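Glycosyl hydrolase, family 8 (Clostridium perfringens, PDB 3REN) is an alpha-amylase that probably hydrolyses alpha-linked glucans such as starch. Local coordinates at residues V60-M69 and L80-M91. Numbering follows the deposited sequence.
Sequences VLSESEGLMM and LFDEHFDIVKEM. With EDO (1,2-ethanediol), chain I; EDO (1,2-ethanediol), chain H.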
loop_
_atom_site.group_PDB
_atom_site.type_symbol
_atom_site.label_atom_id
_atom_site.label_comp_id
_atom_site.label_asym_id
_atom_site.label_seq_id
_atom_site.Cartn_x
_atom_site.Cartn_y
_atom_site.Cartn_z
ATOM N N VAL A 60 -14.842 -2.669 -6.219
ATOM C CA VAL A 60 -13.736 -1.727 -6.367
ATOM C C VAL A 60 -13.338 -1.269 -4.984
ATOM O O VAL A 60 -14.157 -0.719 -4.261
ATOM C CB VAL A 60 -14.186 -0.491 -7.150
ATOM C CG1 VAL A 60 -13.132 0.651 -7.072
ATOM C CG2 VAL A 60 -14.493 -0.854 -8.583
ATOM N N LEU A 61 -12.083 -1.465 -4.625
ATOM C CA LEU A 61 -11.589 -0.987 -3.332
ATOM C C LEU A 61 -11.030 0.452 -3.430
ATOM O O LEU A 61 -10.367 0.799 -4.441
ATOM C CB LEU A 61 -10.477 -1.918 -2.879
ATOM C CG LEU A 61 -10.903 -3.343 -2.509
ATOM C CD1 LEU A 61 -9.681 -4.257 -2.284
ATOM C CD2 LEU A 61 -11.800 -3.341 -1.256
ATOM N N SER A 62 -11.240 1.283 -2.401
ATOM C CA SER A 62 -10.575 2.591 -2.427
ATOM C C SER A 62 -9.081 2.420 -2.212
ATOM O O SER A 62 -8.281 3.338 -2.517
ATOM C CB SER A 62 -11.147 3.543 -1.379
ATOM O OG SER A 62 -11.068 2.949 -0.069
ATOM N N GLU A 63 -8.708 1.256 -1.666
ATOM C CA GLU A 63 -7.305 0.829 -1.661
ATOM C C GLU A 63 -6.733 0.861 -3.089
ATOM O O GLU A 63 -5.681 1.461 -3.303
ATOM C CB GLU A 63 -7.135 -0.575 -1.043
ATOM C CG GLU A 63 -5.714 -1.210 -1.145
ATOM C CD GLU A 63 -5.744 -2.678 -0.654
ATOM O OE1 GLU A 63 -6.084 -3.592 -1.470
ATOM O OE2 GLU A 63 -5.493 -2.902 0.567
ATOM N N SER A 64 -7.406 0.170 -4.014
ATOM C CA SER A 64 -6.976 0.082 -5.416
ATOM C C SER A 64 -6.917 1.460 -6.052
ATOM O O SER A 64 -5.923 1.831 -6.700
ATOM C CB SER A 64 -7.951 -0.784 -6.223
ATOM O OG SER A 64 -8.037 -2.068 -5.637
ATOM N N GLU A 65 -7.987 2.240 -5.848
ATOM C CA GLU A 65 -8.043 3.586 -6.389
ATOM C C GLU A 65 -6.925 4.503 -5.884
ATOM O O GLU A 65 -6.348 5.244 -6.674
ATOM C CB GLU A 65 -9.416 4.216 -6.124
ATOM C CG GLU A 65 -10.509 3.470 -6.868
ATOM C CD GLU A 65 -10.241 3.398 -8.394
ATOM O OE1 GLU A 65 -9.849 4.425 -8.983
ATOM O OE2 GLU A 65 -10.411 2.326 -8.997
ATOM N N GLY A 66 -6.650 4.454 -4.573
ATOM C CA GLY A 66 -5.585 5.232 -3.953
ATOM C C GLY A 66 -4.235 4.868 -4.530
ATOM O O GLY A 66 -3.425 5.744 -4.783
ATOM N N LEU A 67 -3.987 3.576 -4.737
ATOM C CA LEU A 67 -2.740 3.123 -5.360
ATOM C C LEU A 67 -2.556 3.688 -6.764
ATOM O O LEU A 67 -1.478 4.138 -7.123
ATOM C CB LEU A 67 -2.628 1.577 -5.347
ATOM C CG LEU A 67 -2.375 0.951 -3.942
ATOM C CD1 LEU A 67 -2.569 -0.609 -3.918
ATOM C CD2 LEU A 67 -0.986 1.328 -3.429
HETATM N N MSE A 68 -3.625 3.670 -7.553
HETATM C CA MSE A 68 -3.574 4.122 -8.937
HETATM C C MSE A 68 -3.373 5.651 -8.989
HETATM O O MSE A 68 -2.657 6.146 -9.845
HETATM C CB MSE A 68 -4.842 3.675 -9.699
HETATM C CG MSE A 68 -4.875 4.100 -11.183
HETATM SE SE MSE A 68 -3.261 3.569 -12.218
HETATM C CE MSE A 68 -3.719 1.735 -12.640
HETATM N N MSE A 69 -4.009 6.377 -8.072
HETATM C CA MSE A 69 -3.729 7.805 -7.889
HETATM C C MSE A 69 -2.279 8.096 -7.547
HETATM O O MSE A 69 -1.705 9.035 -8.093
HETATM C CB MSE A 69 -4.638 8.403 -6.814
HETATM C CG MSE A 69 -6.135 8.517 -7.300
HETATM SE SE MSE A 69 -7.385 8.880 -5.781
HETATM C CE MSE A 69 -6.857 10.685 -5.353
ATOM N N LEU A 80 -5.177 10.817 -15.941
ATOM C CA LEU A 80 -5.425 9.552 -15.334
ATOM C C LEU A 80 -5.708 9.761 -13.853
ATOM O O LEU A 80 -6.595 9.097 -13.292
ATOM C CB LEU A 80 -4.219 8.631 -15.570
ATOM C CG LEU A 80 -4.115 7.273 -14.896
ATOM C CD1 LEU A 80 -5.259 6.384 -15.364
ATOM C CD2 LEU A 80 -2.741 6.656 -15.206
ATOM N N PHE A 81 -4.963 10.679 -13.224
ATOM C CA PHE A 81 -5.183 10.979 -11.825
ATOM C C PHE A 81 -6.631 11.378 -11.591
ATOM O O PHE A 81 -7.330 10.776 -10.730
ATOM C CB PHE A 81 -4.219 12.057 -11.301
ATOM C CG PHE A 81 -4.356 12.323 -9.811
ATOM C CD1 PHE A 81 -3.442 11.772 -8.896
ATOM C CD2 PHE A 81 -5.386 13.145 -9.314
ATOM C CE1 PHE A 81 -3.557 12.000 -7.508
ATOM C CE2 PHE A 81 -5.517 13.376 -7.913
ATOM C CZ PHE A 81 -4.602 12.806 -7.016
ATOM N N ASP A 82 -7.099 12.346 -12.385
ATOM C CA ASP A 82 -8.462 12.866 -12.259
ATOM C C ASP A 82 -9.516 11.829 -12.513
ATOM O O ASP A 82 -10.606 11.867 -11.901
ATOM C CB ASP A 82 -8.674 14.098 -13.160
ATOM C CG ASP A 82 -7.988 15.368 -12.578
ATOM O OD1 ASP A 82 -7.765 15.467 -11.351
ATOM O OD2 ASP A 82 -7.631 16.270 -13.345
ATOM N N GLU A 83 -9.206 10.870 -13.374
ATOM C CA GLU A 83 -10.215 9.896 -13.686
ATOM C C GLU A 83 -10.469 8.976 -12.479
ATOM O O GLU A 83 -11.615 8.592 -12.209
ATOM C CB GLU A 83 -9.804 9.121 -14.943
ATOM C CG GLU A 83 -10.729 7.989 -15.298
ATOM C CD GLU A 83 -10.360 7.359 -16.639
ATOM O OE1 GLU A 83 -9.744 8.076 -17.469
ATOM O OE2 GLU A 83 -10.669 6.156 -16.859
ATOM N N HIS A 84 -9.408 8.652 -11.729
ATOM C CA HIS A 84 -9.556 7.812 -10.542
ATOM C C HIS A 84 -10.025 8.615 -9.320
ATOM O O HIS A 84 -10.839 8.108 -8.531
ATOM C CB HIS A 84 -8.277 7.011 -10.287
ATOM C CG HIS A 84 -8.067 5.978 -11.343
ATOM N ND1 HIS A 84 -8.630 4.726 -11.267
ATOM C CD2 HIS A 84 -7.493 6.064 -12.572
ATOM C CE1 HIS A 84 -8.368 4.064 -12.378
ATOM N NE2 HIS A 84 -7.689 4.859 -13.190
ATOM N N PHE A 85 -9.535 9.851 -9.179
ATOM C CA PHE A 85 -10.073 10.771 -8.155
ATOM C C PHE A 85 -11.608 10.931 -8.307
ATOM O O PHE A 85 -12.332 10.851 -7.334
ATOM C CB PHE A 85 -9.347 12.106 -8.204
ATOM C CG PHE A 85 -9.774 13.085 -7.148
ATOM C CD1 PHE A 85 -10.120 12.670 -5.860
ATOM C CD2 PHE A 85 -9.804 14.443 -7.431
ATOM C CE1 PHE A 85 -10.511 13.570 -4.888
ATOM C CE2 PHE A 85 -10.181 15.354 -6.435
ATOM C CZ PHE A 85 -10.543 14.895 -5.163
ATOM N N ASP A 86 -12.111 11.116 -9.526
ATOM C CA ASP A 86 -13.581 11.173 -9.719
ATOM C C ASP A 86 -14.353 9.961 -9.201
ATOM O O ASP A 86 -15.446 10.113 -8.638
ATOM C CB ASP A 86 -13.944 11.380 -11.174
ATOM C CG ASP A 86 -13.687 12.791 -11.641
ATOM O OD1 ASP A 86 -13.423 13.717 -10.824
ATOM O OD2 ASP A 86 -13.732 12.953 -12.855
ATOM N N ILE A 87 -13.810 8.768 -9.409
ATOM C CA ILE A 87 -14.387 7.560 -8.781
ATOM C C ILE A 87 -14.345 7.605 -7.246
ATOM O O ILE A 87 -15.313 7.239 -6.586
ATOM C CB ILE A 87 -13.674 6.284 -9.297
ATOM C CG1 ILE A 87 -14.093 6.049 -10.753
ATOM C CG2 ILE A 87 -13.968 5.071 -8.397
ATOM C CD1 ILE A 87 -13.036 5.329 -11.596
ATOM N N VAL A 88 -13.219 8.036 -6.674
ATOM C CA VAL A 88 -13.101 8.161 -5.215
ATOM C C VAL A 88 -14.131 9.160 -4.613
ATOM O O VAL A 88 -14.749 8.900 -3.567
ATOM C CB VAL A 88 -11.640 8.541 -4.858
ATOM C CG1 VAL A 88 -11.525 9.116 -3.496
ATOM C CG2 VAL A 88 -10.765 7.284 -4.991
ATOM N N LYS A 89 -14.306 10.301 -5.270
ATOM C CA LYS A 89 -15.226 11.323 -4.738
ATOM C C LYS A 89 -16.597 10.699 -4.523
ATOM O O LYS A 89 -17.234 10.981 -3.508
ATOM C CB LYS A 89 -15.314 12.553 -5.651
ATOM C CG LYS A 89 -13.970 13.312 -5.687
ATOM C CD LYS A 89 -14.098 14.755 -6.087
ATOM C CE LYS A 89 -14.278 14.976 -7.557
ATOM N NZ LYS A 89 -14.418 16.469 -7.842
ATOM N N GLU A 90 -17.015 9.822 -5.443
ATOM C CA GLU A 90 -18.320 9.165 -5.346
ATOM C C GLU A 90 -18.372 8.087 -4.275
ATOM O O GLU A 90 -19.453 7.599 -3.911
ATOM C CB GLU A 90 -18.810 8.633 -6.718
ATOM C CG GLU A 90 -19.019 9.761 -7.783
ATOM C CD GLU A 90 -19.868 10.933 -7.275
ATOM O OE1 GLU A 90 -19.421 12.109 -7.401
ATOM O OE2 GLU A 90 -20.983 10.694 -6.746
HETATM N N MSE A 91 -17.202 7.698 -3.770
HETATM C CA MSE A 91 -17.152 6.721 -2.681
HETATM C C MSE A 91 -17.149 7.438 -1.325
HETATM O O MSE A 91 -17.149 6.760 -0.270
HETATM C CB MSE A 91 -15.920 5.797 -2.827
HETATM C CG MSE A 91 -16.003 4.916 -4.076
HETATM SE SE MSE A 91 -14.480 3.795 -4.356
HETATM C CE MSE A 91 -14.723 2.497 -2.886
HETATM C C1 EDO I . -6.861 2.735 -16.122
HETATM O O1 EDO I . -7.248 3.972 -15.516
HETATM C C2 EDO I . -6.441 1.751 -15.035
HETATM O O2 EDO I . -7.609 1.320 -14.347
HETATM C C1 EDO H . -11.438 4.059 -14.395
HETATM O O1 EDO H . -12.139 4.590 -15.541
HETATM C C2 EDO H . -11.052 2.603 -14.648
HETATM O O2 EDO H . -10.385 2.524 -15.929
#
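His84 and Glu65 meet through the one hydrogen bond that joins the two segments. ND1 of His84 donates to OE1 of Glu65 over 2.6 Å, at an N-H...O angle of 156°. The oxygen accepts with its syn lone pair and lies in the ring plane. Carboxylate and imidazole are nearly coplanar, 14° apart. In Glu65 a bend at chi2 brings the carboxylate to the edge of the ring. Its other oxygen, OE2, takes a hydrogen bond from Ile41 N, so both ends of this buried group are held. At the other ring nitrogen, NE2 shares a hydrogen bond of 2.5 Å, near the ring plane, with O1 of an ethanediol that is likely a crystallisation additive. Selenomethionine Met68 lies over one face of the imidazole. Its CG sits 3.5 Å from the ring centroid in a CH-pi contact.

Met69, also selenomethionine, is a knob in a hole formed by Phe81, His84, Phe85 and Val88. Its chain runs straight to SE and bends at chi3, which brings CE to 3.5 Å from Phe81 CZ. Its SE hangs over a face of the Phe81 ring, too far for close contact but in a Met-aromatic geometry. SE also meets Val88 CG2 at 3.8 Å. The same methyl packs on Glu65 CB at 3.5 Å. Tyr135 and Trp130 meet the Phe81 ring edge-to-face.

Near the start of helix 62-74, the CE methyl of selenomethionine Met91 lies 3.5 Å from Val60 O and also touches Ser62. The Ser62 hydroxyl bonds to Ser99 O.

The two helix segments run antiparallel at 156°, with axes 9.1 Å apart. They form a helical hairpin, the kind of pairing from which the (alpha/alpha)6 barrel of this protein is built.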